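Local atomic coordinates of ecdysteroid-phosphate phosphatase (PDB entry 3C7T), a protein that removes the phosphate from inactive ecdysteroid 22-phosphates to release the active hormones, and also shows protein tyrosine phosphatase activity. Residues 7-12 with 197-202; 191-196 with 223-228; 230-235 with 239-244; 171-176 with 187-192. All blocks are in the same frame, centred on the assembly; numbering follows the deposited sequence.

Contact 1 (7-12 with 197-202); sequences VFALRH and DQMVGA. With WO4 (tungstate(VI)ion), chain E.
Strand residues 7-11 and helix residues 197-202 run nearly antiparallel, their N-to-C directions 156° apart and their axes 8.5 Å from each other at the closest point; Ala9 and Met199 face one another, with CA atoms 6.6 Å apart. No hydrogen bond links the two segments, and the contact rests on one methionine laid against the strand. Met199 carries CG anti to its backbone N (chi1 170°) and bends at its last torsion, which sets the sulfur down on the backbone between Val7 and Ala9. SD lies 3.6 Å from the carbonyl C of Phe8, while its CE turns on toward the Ala9 methyl, CB to CE 3.8 Å. On the other flank Val7 CG1 meets Met199 SD at 3.8 Å, the two side chains running antiparallel. This is helix-on-sheet packing in the alpha/beta core of the C-terminal phosphoglycerate-mutase-like (histidine phosphatase) domain, in which inner strand 5-11 leads into Arg11, probably catalytic, and His12, both at the tungstate. The Arg11 guanidinium presents an edge to the anion, NE giving a hydrogen bond to O1 (2.7 Å) and NH2 a longer one to O3 (3.1 Å). His12, the residue that becomes the tele-phosphohistidine, points its NE2 at the metal, 2.5 Å from tungsten, consistent with a mimic of phosphoryl transfer. Arg11 CG lies over one face of the His12 ring, displaced from the ring centre. On the helix side, Asp197 forms a salt bridge with Arg220, and Leu261 of the second subunit packs on Val200.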
# COMPACT_ATOMS: atom_id res chain seq x y z
N VAL A 7 -10.07 20.05 13.79
CA VAL A 7 -9.33 20.56 12.64
C VAL A 7 -8.11 19.63 12.47
O VAL A 7 -7.37 19.36 13.43
CB VAL A 7 -8.90 22.03 12.82
CG1 VAL A 7 -8.03 22.48 11.67
CG2 VAL A 7 -10.15 22.94 12.93
N PHE A 8 -7.95 19.13 11.25
CA PHE A 8 -6.91 18.14 10.95
C PHE A 8 -5.93 18.69 9.95
O PHE A 8 -6.27 19.56 9.15
CB PHE A 8 -7.55 16.88 10.35
CG PHE A 8 -8.48 16.18 11.28
CD1 PHE A 8 -8.01 15.59 12.45
CD2 PHE A 8 -9.83 16.08 10.98
CE1 PHE A 8 -8.87 14.92 13.29
CE2 PHE A 8 -10.71 15.41 11.83
CZ PHE A 8 -10.23 14.83 12.98
N ALA A 9 -4.71 18.15 9.97
CA ALA A 9 -3.72 18.49 8.94
C ALA A 9 -3.09 17.17 8.53
O ALA A 9 -2.78 16.32 9.37
CB ALA A 9 -2.66 19.41 9.47
N LEU A 10 -2.97 17.00 7.22
CA LEU A 10 -2.52 15.72 6.67
C LEU A 10 -1.43 15.94 5.62
O LEU A 10 -1.64 16.70 4.67
CB LEU A 10 -3.72 15.01 6.05
CG LEU A 10 -3.58 13.64 5.38
CD1 LEU A 10 -3.22 12.55 6.42
CD2 LEU A 10 -4.84 13.26 4.70
N ARG A 11 -0.27 15.29 5.77
CA ARG A 11 0.73 15.31 4.68
C ARG A 11 0.25 14.41 3.52
O ARG A 11 -0.45 13.40 3.73
CB ARG A 11 2.12 14.83 5.18
CG ARG A 11 3.23 15.06 4.17
CD ARG A 11 4.55 14.44 4.62
NE ARG A 11 5.54 14.53 3.57
CZ ARG A 11 6.55 13.67 3.42
NH1 ARG A 11 6.72 12.64 4.24
NH2 ARG A 11 7.38 13.81 2.40
N HIS A 12 0.64 14.77 2.30
CA HIS A 12 0.30 13.97 1.13
C HIS A 12 0.89 12.55 1.27
O HIS A 12 1.79 12.31 2.10
CB HIS A 12 0.88 14.64 -0.11
CG HIS A 12 2.36 14.81 -0.03
ND1 HIS A 12 3.25 13.76 -0.16
CD2 HIS A 12 3.11 15.92 0.19
CE1 HIS A 12 4.48 14.22 -0.03
NE2 HIS A 12 4.42 15.52 0.21
N ASP A 197 2.68 21.60 11.36
CA ASP A 197 3.17 22.72 12.19
C ASP A 197 2.51 24.07 11.86
O ASP A 197 2.28 24.89 12.75
CB ASP A 197 4.69 22.85 12.10
CG ASP A 197 5.42 21.95 13.09
OD1 ASP A 197 4.75 21.22 13.86
OD2 ASP A 197 6.67 21.98 13.11
N GLN A 198 2.18 24.30 10.58
CA GLN A 198 1.43 25.52 10.21
C GLN A 198 0.04 25.59 10.85
O GLN A 198 -0.43 26.66 11.32
CB GLN A 198 1.30 25.64 8.69
CG GLN A 198 2.58 25.99 7.99
CD GLN A 198 2.38 26.08 6.52
OE1 GLN A 198 2.26 25.06 5.83
NE2 GLN A 198 2.30 27.30 6.01
N MET A 199 -0.64 24.44 10.89
CA MET A 199 -1.97 24.38 11.48
C MET A 199 -1.93 24.68 12.97
O MET A 199 -2.76 25.46 13.47
CB MET A 199 -2.63 23.02 11.25
CG MET A 199 -3.90 22.86 12.07
SD MET A 199 -4.55 21.18 12.19
CE MET A 199 -3.28 20.34 13.14
N VAL A 200 -0.99 24.06 13.67
CA VAL A 200 -0.82 24.27 15.11
C VAL A 200 -0.52 25.75 15.37
O VAL A 200 -1.18 26.38 16.20
CB VAL A 200 0.32 23.40 15.70
CG1 VAL A 200 0.60 23.78 17.17
CG2 VAL A 200 -0.01 21.91 15.56
N GLY A 201 0.46 26.31 14.66
CA GLY A 201 0.77 27.73 14.79
C GLY A 201 -0.36 28.69 14.48
O GLY A 201 -0.51 29.72 15.14
N ALA A 202 -1.17 28.38 13.46
CA ALA A 202 -2.27 29.25 13.04
C ALA A 202 -3.42 29.23 14.03
O ALA A 202 -4.04 30.26 14.28
CB ALA A 202 -2.79 28.87 11.65
W WO4 E . 6.27 17.11 0.68
O1 WO4 E . 5.60 17.05 2.49
O2 WO4 E . 7.81 18.33 0.99
O3 WO4 E . 7.17 15.54 -0.13
O4 WO4 E . 5.21 18.13 -0.63

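Contact 2 (191-196 with 223-228); sequences GHAITL and LKVPYC. With WO4 (tungstate(VI)ion), chain E.
Ala193 meets the loop 223-228 with its methyl group, which lies between two side chains of that loop. Lys224 CG passes alongside it, 3.8 Å from Ala193 CB, and Val225 CG2 comes up from the other residue, 3.9 Å from the same carbon. Val225 CG2 occupies the position between backbone N and carbonyl carbon (CG1 at chi1 -59°) and also lies 4.3 Å from Leu196 CD2. Lys224 starts with CG beside its own backbone N and is extended from there on, a straight chain that carries NZ past Ala193 to tungstate O2 at 2.7 Å. The anion is gripped from segment 191-196 as well. The backbone N of Ala193, just after His192, donates to O1. The His192 ring meets the anion with its edge, O4 lying in the ring plane, and the ND1 bond to O4 is short and nearly straight (2.6 Å, 169°). Its other nitrogen, NE2, is held by Ser88, which fixes the ring's rotation, while the backbone N of His192 donates to Thr195 OG1 at 2.8 Å. A leucine in place of His192 would probably leave tungstate O4 without this donor and Ser88 OG without its ring partner. Phe256 of the second subunit packs on both Leu196 and Val225, so the dimer partner covers the apolar patch beside Ala193. With Arg15, Glu120 and Lys224 around them, Arg11, His12, Arg92 and His192 form the two-arginine, two-histidine phosphate pocket characteristic of the histidine phosphatase superfamily.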
# COMPACT_ATOMS: atom_id res chain seq x y z
N GLY A 191 -1.87 18.78 2.74
CA GLY A 191 -0.74 19.54 2.22
C GLY A 191 0.59 18.81 2.31
O GLY A 191 0.75 17.70 1.83
N HIS A 192 1.54 19.49 2.94
CA HIS A 192 2.95 19.14 2.89
C HIS A 192 3.38 18.80 4.33
O HIS A 192 2.57 18.90 5.24
CB HIS A 192 3.72 20.35 2.32
CG HIS A 192 3.25 20.77 0.96
ND1 HIS A 192 3.65 20.13 -0.20
CD2 HIS A 192 2.39 21.74 0.58
CE1 HIS A 192 3.05 20.70 -1.23
NE2 HIS A 192 2.29 21.69 -0.79
N ALA A 193 4.64 18.41 4.54
CA ALA A 193 5.11 18.02 5.88
C ALA A 193 4.94 19.18 6.87
O ALA A 193 4.52 18.99 8.02
CB ALA A 193 6.56 17.55 5.83
N ILE A 194 5.21 20.40 6.37
CA ILE A 194 5.16 21.63 7.17
C ILE A 194 3.73 22.05 7.57
O ILE A 194 3.52 22.81 8.54
CB ILE A 194 5.91 22.76 6.38
CG1 ILE A 194 6.18 24.00 7.24
CG2 ILE A 194 5.16 23.13 5.09
CD1 ILE A 194 6.96 23.73 8.50
N THR A 195 2.73 21.54 6.84
CA THR A 195 1.32 21.89 7.04
C THR A 195 0.84 21.61 8.47
O THR A 195 0.04 22.39 9.04
CB THR A 195 0.42 21.17 6.02
OG1 THR A 195 0.82 21.57 4.71
CG2 THR A 195 -1.09 21.52 6.22
N LEU A 196 1.34 20.51 9.04
CA LEU A 196 0.97 20.13 10.40
C LEU A 196 1.41 21.20 11.41
O LEU A 196 0.58 21.66 12.21
CB LEU A 196 1.51 18.75 10.77
CG LEU A 196 0.71 17.54 10.23
CD1 LEU A 196 0.72 17.43 8.70
CD2 LEU A 196 1.26 16.24 10.85
N LEU A 223 13.74 15.76 10.61
CA LEU A 223 13.08 14.89 9.64
C LEU A 223 11.67 15.36 9.34
O LEU A 223 11.01 15.94 10.21
CB LEU A 223 13.02 13.48 10.19
CG LEU A 223 14.35 12.83 10.57
CD1 LEU A 223 14.06 11.41 10.99
CD2 LEU A 223 15.32 12.85 9.38
N LYS A 224 11.20 15.13 8.11
CA LYS A 224 9.82 15.40 7.75
C LYS A 224 8.92 14.37 8.40
O LYS A 224 9.31 13.20 8.52
CB LYS A 224 9.61 15.32 6.24
CG LYS A 224 10.14 16.49 5.48
CD LYS A 224 9.89 16.40 3.97
CE LYS A 224 10.24 17.73 3.30
NZ LYS A 224 10.30 17.81 1.82
N VAL A 225 7.72 14.80 8.78
CA VAL A 225 6.70 13.86 9.24
C VAL A 225 6.45 12.83 8.11
O VAL A 225 6.63 13.15 6.93
CB VAL A 225 5.40 14.58 9.66
CG1 VAL A 225 5.69 15.58 10.80
CG2 VAL A 225 4.74 15.28 8.48
N PRO A 226 6.04 11.60 8.47
CA PRO A 226 5.82 10.53 7.48
C PRO A 226 4.71 10.84 6.47
O PRO A 226 3.89 11.72 6.68
CB PRO A 226 5.39 9.35 8.35
CG PRO A 226 5.98 9.65 9.71
CD PRO A 226 5.83 11.11 9.85
N TYR A 227 4.69 10.09 5.36
CA TYR A 227 3.60 10.25 4.40
C TYR A 227 2.27 10.04 5.09
O TYR A 227 2.13 9.11 5.91
CB TYR A 227 3.74 9.22 3.31
CG TYR A 227 4.88 9.41 2.32
CD1 TYR A 227 5.06 10.63 1.65
CD2 TYR A 227 5.70 8.34 1.96
CE1 TYR A 227 6.06 10.78 0.70
CE2 TYR A 227 6.71 8.47 1.00
CZ TYR A 227 6.88 9.71 0.37
OH TYR A 227 7.85 9.87 -0.60
N CYS A 228 1.29 10.89 4.76
CA CYS A 228 -0.04 10.87 5.40
C CYS A 228 0.01 10.92 6.94
O CYS A 228 -0.90 10.46 7.59
CB CYS A 228 -0.87 9.69 4.89
SG CYS A 228 -1.39 9.89 3.15
W WO4 E . 6.27 17.11 0.68
O1 WO4 E . 5.60 17.05 2.49
O2 WO4 E . 7.81 18.33 0.99
O3 WO4 E . 7.17 15.54 -0.13
O4 WO4 E . 5.21 18.13 -0.63

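Contact 3 (230-235 with 239-244); sequences LGAMRG and DVVSPP
Arg234 O accepts the shortest bond between the strands, from Asp239 N at 2.7 Å, nearly straight at the hydrogen (173°) and almost in line with the carbonyl. Its return bond, Arg234 N to Asp239 O, makes this the hydrogen-bonded pair next to the turn of an antiparallel beta hairpin, whose second strand, 239-241, lies at the border of the main sheet. The next pair, Met233 with Val240, is non-hydrogen-bonded, and there Met233 CA comes to 3.2 Å from Asp239 O in a CA-H...O contact. Met233 CG is anti to the carbonyl carbon (chi1 -64°) and the chain bends at its end, which brings CE to 3.9 Å from Val240 CG2. Met199 and Leu203 of helix 193-204 also lie against Met233, so an alanine here would probably open a gap between hairpin and helix and take the CE contact away from Val240 CG2. Val241 N still donates to Ala232 O (3.1 Å), and a water takes the place of the return bond, accepting from Ala232 N and donating to Val241 O. Trp258 of the second subunit packs on Val240 and Pro243. The Pro243 ring closes the contact, with CB 3.6 Å from Leu230 CD2 and CG 3.8 Å from Ala232 CB.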
# COMPACT_ATOMS: atom_id res chain seq x y z
N LEU A 230 -0.86 12.48 10.27
CA LEU A 230 -2.09 13.18 10.61
C LEU A 230 -1.92 13.90 11.93
O LEU A 230 -1.53 13.31 12.95
CB LEU A 230 -3.26 12.18 10.69
CG LEU A 230 -4.63 12.76 11.03
CD1 LEU A 230 -5.23 13.63 9.91
CD2 LEU A 230 -5.62 11.64 11.40
N GLY A 231 -2.20 15.20 11.89
CA GLY A 231 -2.20 16.02 13.08
C GLY A 231 -3.61 16.45 13.40
O GLY A 231 -4.44 16.60 12.47
N ALA A 232 -3.89 16.63 14.69
CA ALA A 232 -5.23 17.00 15.17
C ALA A 232 -5.26 18.11 16.23
O ALA A 232 -4.44 18.16 17.15
CB ALA A 232 -5.96 15.76 15.72
N MET A 233 -6.23 19.00 16.05
CA MET A 233 -6.61 19.99 17.06
C MET A 233 -8.11 19.95 17.28
O MET A 233 -8.89 19.63 16.37
CB MET A 233 -6.16 21.38 16.65
CG MET A 233 -4.64 21.48 16.56
SD MET A 233 -4.04 23.13 16.32
CE MET A 233 -4.03 23.73 18.01
N ARG A 234 -8.52 20.26 18.51
CA ARG A 234 -9.92 20.43 18.85
C ARG A 234 -10.10 21.74 19.60
O ARG A 234 -9.20 22.18 20.31
CB ARG A 234 -10.45 19.28 19.69
CG ARG A 234 -10.71 18.04 18.89
CD ARG A 234 -11.51 17.05 19.66
NE ARG A 234 -12.93 17.36 19.57
CZ ARG A 234 -13.89 16.52 19.92
NH1 ARG A 234 -13.59 15.31 20.39
NH2 ARG A 234 -15.16 16.88 19.81
N GLY A 235 -11.26 22.34 19.40
CA GLY A 235 -11.61 23.60 20.05
C GLY A 235 -12.95 24.11 19.55
O GLY A 235 -13.70 23.36 18.93
N ASP A 239 -6.83 23.06 21.19
CA ASP A 239 -5.85 22.18 21.85
C ASP A 239 -5.29 21.11 20.88
O ASP A 239 -6.07 20.44 20.19
CB ASP A 239 -6.50 21.41 23.02
CG ASP A 239 -6.85 22.29 24.21
OD1 ASP A 239 -5.93 22.93 24.78
OD2 ASP A 239 -8.03 22.31 24.61
N VAL A 240 -3.97 20.93 20.88
CA VAL A 240 -3.32 19.80 20.19
C VAL A 240 -3.64 18.48 20.91
O VAL A 240 -3.29 18.30 22.08
CB VAL A 240 -1.77 19.97 20.12
CG1 VAL A 240 -1.09 18.66 19.70
CG2 VAL A 240 -1.39 21.10 19.19
N VAL A 241 -4.31 17.58 20.19
CA VAL A 241 -4.79 16.32 20.77
C VAL A 241 -4.46 15.13 19.87
O VAL A 241 -4.10 15.29 18.71
CB VAL A 241 -6.31 16.35 21.05
CG1 VAL A 241 -6.66 17.55 21.94
CG2 VAL A 241 -7.12 16.40 19.74
N SER A 242 -4.62 13.94 20.44
CA SER A 242 -4.50 12.71 19.67
C SER A 242 -5.57 12.69 18.56
O SER A 242 -6.74 12.97 18.83
CB SER A 242 -4.68 11.51 20.59
OG SER A 242 -4.56 10.32 19.85
N PRO A 243 -5.17 12.38 17.31
CA PRO A 243 -6.23 12.16 16.32
C PRO A 243 -7.13 10.94 16.64
O PRO A 243 -6.73 10.06 17.39
CB PRO A 243 -5.47 12.01 15.00
CG PRO A 243 -4.04 12.47 15.30
CD PRO A 243 -3.82 12.24 16.74
N PRO A 244 -8.35 10.90 16.08
CA PRO A 244 -9.31 9.83 16.41
C PRO A 244 -8.99 8.46 15.81
O PRO A 244 -9.66 7.47 16.15
CB PRO A 244 -10.62 10.34 15.83
CG PRO A 244 -10.19 11.25 14.70
CD PRO A 244 -8.92 11.88 15.14
O HOH W 1 -2.33 16.01 16.85

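Contact 4 (171-176 with 187-192); sequences VAMQAA and VIFIGH. With WO4 (tungstate(VI)ion), chain E.
Met173 has CG anti to its carbonyl carbon (chi1 -74°) and is extended from there to CE, while Phe189 leaves its strand with chi1 at -63°; together these torsions lay the methionine chain across one face of the ring. Met173 CG stands over the centre of that face, 3.8 Å from the centroid and 11° off the ring normal, a CH-pi contact. Farther out the sulfur stays above the same face at a longer distance, 4.7 Å from SD to centroid, a Met-aromatic contact, and CE ends 4.1 Å from Phe189 CG. The helix also meets the ring's rim: the Ala176 methyl lies in the ring plane, with CB 3.7 Å from Phe189 CE1, and Met173 O comes to 3.7 Å from CZ. On the opposite face Val187 CG1, from the same strand, sits 4.0 Å above the ring plane, toward its rim. The ring is thus held between two aliphatic side chains with a methyl at its edge, a buried, largely apolar contact without a hydrogen bond across it. Gly191 ends the strand, and the next residue, His192, reaches the tungstate pocket. Helix 162-179 therefore packs on an inner strand of the sheet, 187-191, whose backbone bonds join it to strand 5-11 and, through Ile188, to strand 84-87; helix 193-204 flanks Met173 with Thr195, Gln198, Met199 and Ala202.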
# COMPACT_ATOMS: atom_id res chain seq x y z
N VAL A 171 -2.89 33.03 6.93
CA VAL A 171 -4.05 33.73 6.36
C VAL A 171 -5.09 32.71 5.90
O VAL A 171 -6.27 32.82 6.27
CB VAL A 171 -3.65 34.70 5.21
CG1 VAL A 171 -4.83 35.10 4.34
CG2 VAL A 171 -3.01 35.94 5.78
N ALA A 172 -4.66 31.71 5.13
CA ALA A 172 -5.58 30.71 4.57
C ALA A 172 -6.20 29.85 5.67
O ALA A 172 -7.41 29.63 5.68
CB ALA A 172 -4.88 29.84 3.53
N MET A 173 -5.38 29.39 6.61
CA MET A 173 -5.85 28.48 7.66
C MET A 173 -6.76 29.17 8.67
O MET A 173 -7.76 28.59 9.10
CB MET A 173 -4.69 27.82 8.37
CG MET A 173 -4.01 26.74 7.53
SD MET A 173 -2.59 26.02 8.39
CE MET A 173 -2.24 24.59 7.36
N GLN A 174 -6.43 30.40 9.05
CA GLN A 174 -7.31 31.15 9.95
C GLN A 174 -8.61 31.54 9.26
O GLN A 174 -9.69 31.44 9.85
CB GLN A 174 -6.61 32.37 10.51
CG GLN A 174 -5.39 32.03 11.38
CD GLN A 174 -4.84 33.24 12.10
OE1 GLN A 174 -5.04 34.39 11.68
NE2 GLN A 174 -4.14 33.00 13.21
N ALA A 175 -8.52 31.99 8.01
CA ALA A 175 -9.72 32.29 7.24
C ALA A 175 -10.66 31.07 7.18
O ALA A 175 -11.85 31.20 7.46
CB ALA A 175 -9.39 32.80 5.85
N ALA A 176 -10.11 29.90 6.86
CA ALA A 176 -10.90 28.67 6.77
C ALA A 176 -11.57 28.33 8.09
O ALA A 176 -12.73 27.93 8.09
CB ALA A 176 -10.02 27.47 6.31
N VAL A 187 -12.87 20.25 9.83
CA VAL A 187 -12.02 20.79 8.77
C VAL A 187 -10.76 19.93 8.62
O VAL A 187 -10.23 19.43 9.61
CB VAL A 187 -11.58 22.23 9.10
CG1 VAL A 187 -10.67 22.82 8.01
CG2 VAL A 187 -12.79 23.12 9.29
N ILE A 188 -10.30 19.78 7.38
CA ILE A 188 -8.99 19.15 7.09
C ILE A 188 -8.19 19.95 6.06
O ILE A 188 -8.73 20.39 5.03
CB ILE A 188 -9.10 17.65 6.71
CG1 ILE A 188 -7.70 17.00 6.69
CG2 ILE A 188 -9.86 17.44 5.40
CD1 ILE A 188 -7.71 15.46 6.72
N PHE A 189 -6.92 20.16 6.38
CA PHE A 189 -5.96 20.82 5.50
C PHE A 189 -5.01 19.73 5.00
O PHE A 189 -4.34 19.08 5.81
CB PHE A 189 -5.13 21.84 6.27
CG PHE A 189 -5.94 22.98 6.84
CD1 PHE A 189 -6.65 23.84 5.99
CD2 PHE A 189 -5.97 23.19 8.21
CE1 PHE A 189 -7.38 24.91 6.51
CE2 PHE A 189 -6.71 24.26 8.76
CZ PHE A 189 -7.43 25.11 7.90
N ILE A 190 -4.99 19.51 3.69
CA ILE A 190 -4.21 18.42 3.11
C ILE A 190 -3.09 19.03 2.29
O ILE A 190 -3.33 19.74 1.30
CB ILE A 190 -5.09 17.46 2.30
CG1 ILE A 190 -6.09 16.81 3.27
CG2 ILE A 190 -4.21 16.42 1.56
CD1 ILE A 190 -7.27 16.08 2.63
N GLY A 191 -1.87 18.78 2.74
CA GLY A 191 -0.74 19.54 2.22
C GLY A 191 0.59 18.81 2.31
O GLY A 191 0.75 17.70 1.83
N HIS A 192 1.54 19.49 2.94
CA HIS A 192 2.95 19.14 2.89
C HIS A 192 3.38 18.80 4.33
O HIS A 192 2.57 18.90 5.24
CB HIS A 192 3.72 20.35 2.32
CG HIS A 192 3.25 20.77 0.96
ND1 HIS A 192 3.65 20.13 -0.20
CD2 HIS A 192 2.39 21.74 0.58
CE1 HIS A 192 3.05 20.70 -1.23
NE2 HIS A 192 2.29 21.69 -0.79
W WO4 E . 6.27 17.11 0.68
O1 WO4 E . 5.60 17.05 2.49
O2 WO4 E . 7.81 18.33 0.99
O3 WO4 E . 7.17 15.54 -0.13
O4 WO4 E . 5.21 18.13 -0.63

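In the fold
Along the chain contact 4 falls wholly between the two segments of contact 1, the segments of contacts 1 and 2 alternate, and contact 3 follows last. Contacts 1, 3 and 4 all reach the six-stranded mixed sheet, where strands 187-191, 5-11, 230-235 and 239-241 lie side by side in that order. The centres of contacts 1 and 4 are about 7 Å apart, those of contacts 1 and 2 about 9 Å, and those of contacts 2 and 3 about 15 Å. Helix 193-204 serves contacts 1 and 2, so the packed core runs directly into the tungstate pocket, while contacts 1, 2 and 3 also meet the second subunit of the homodimer.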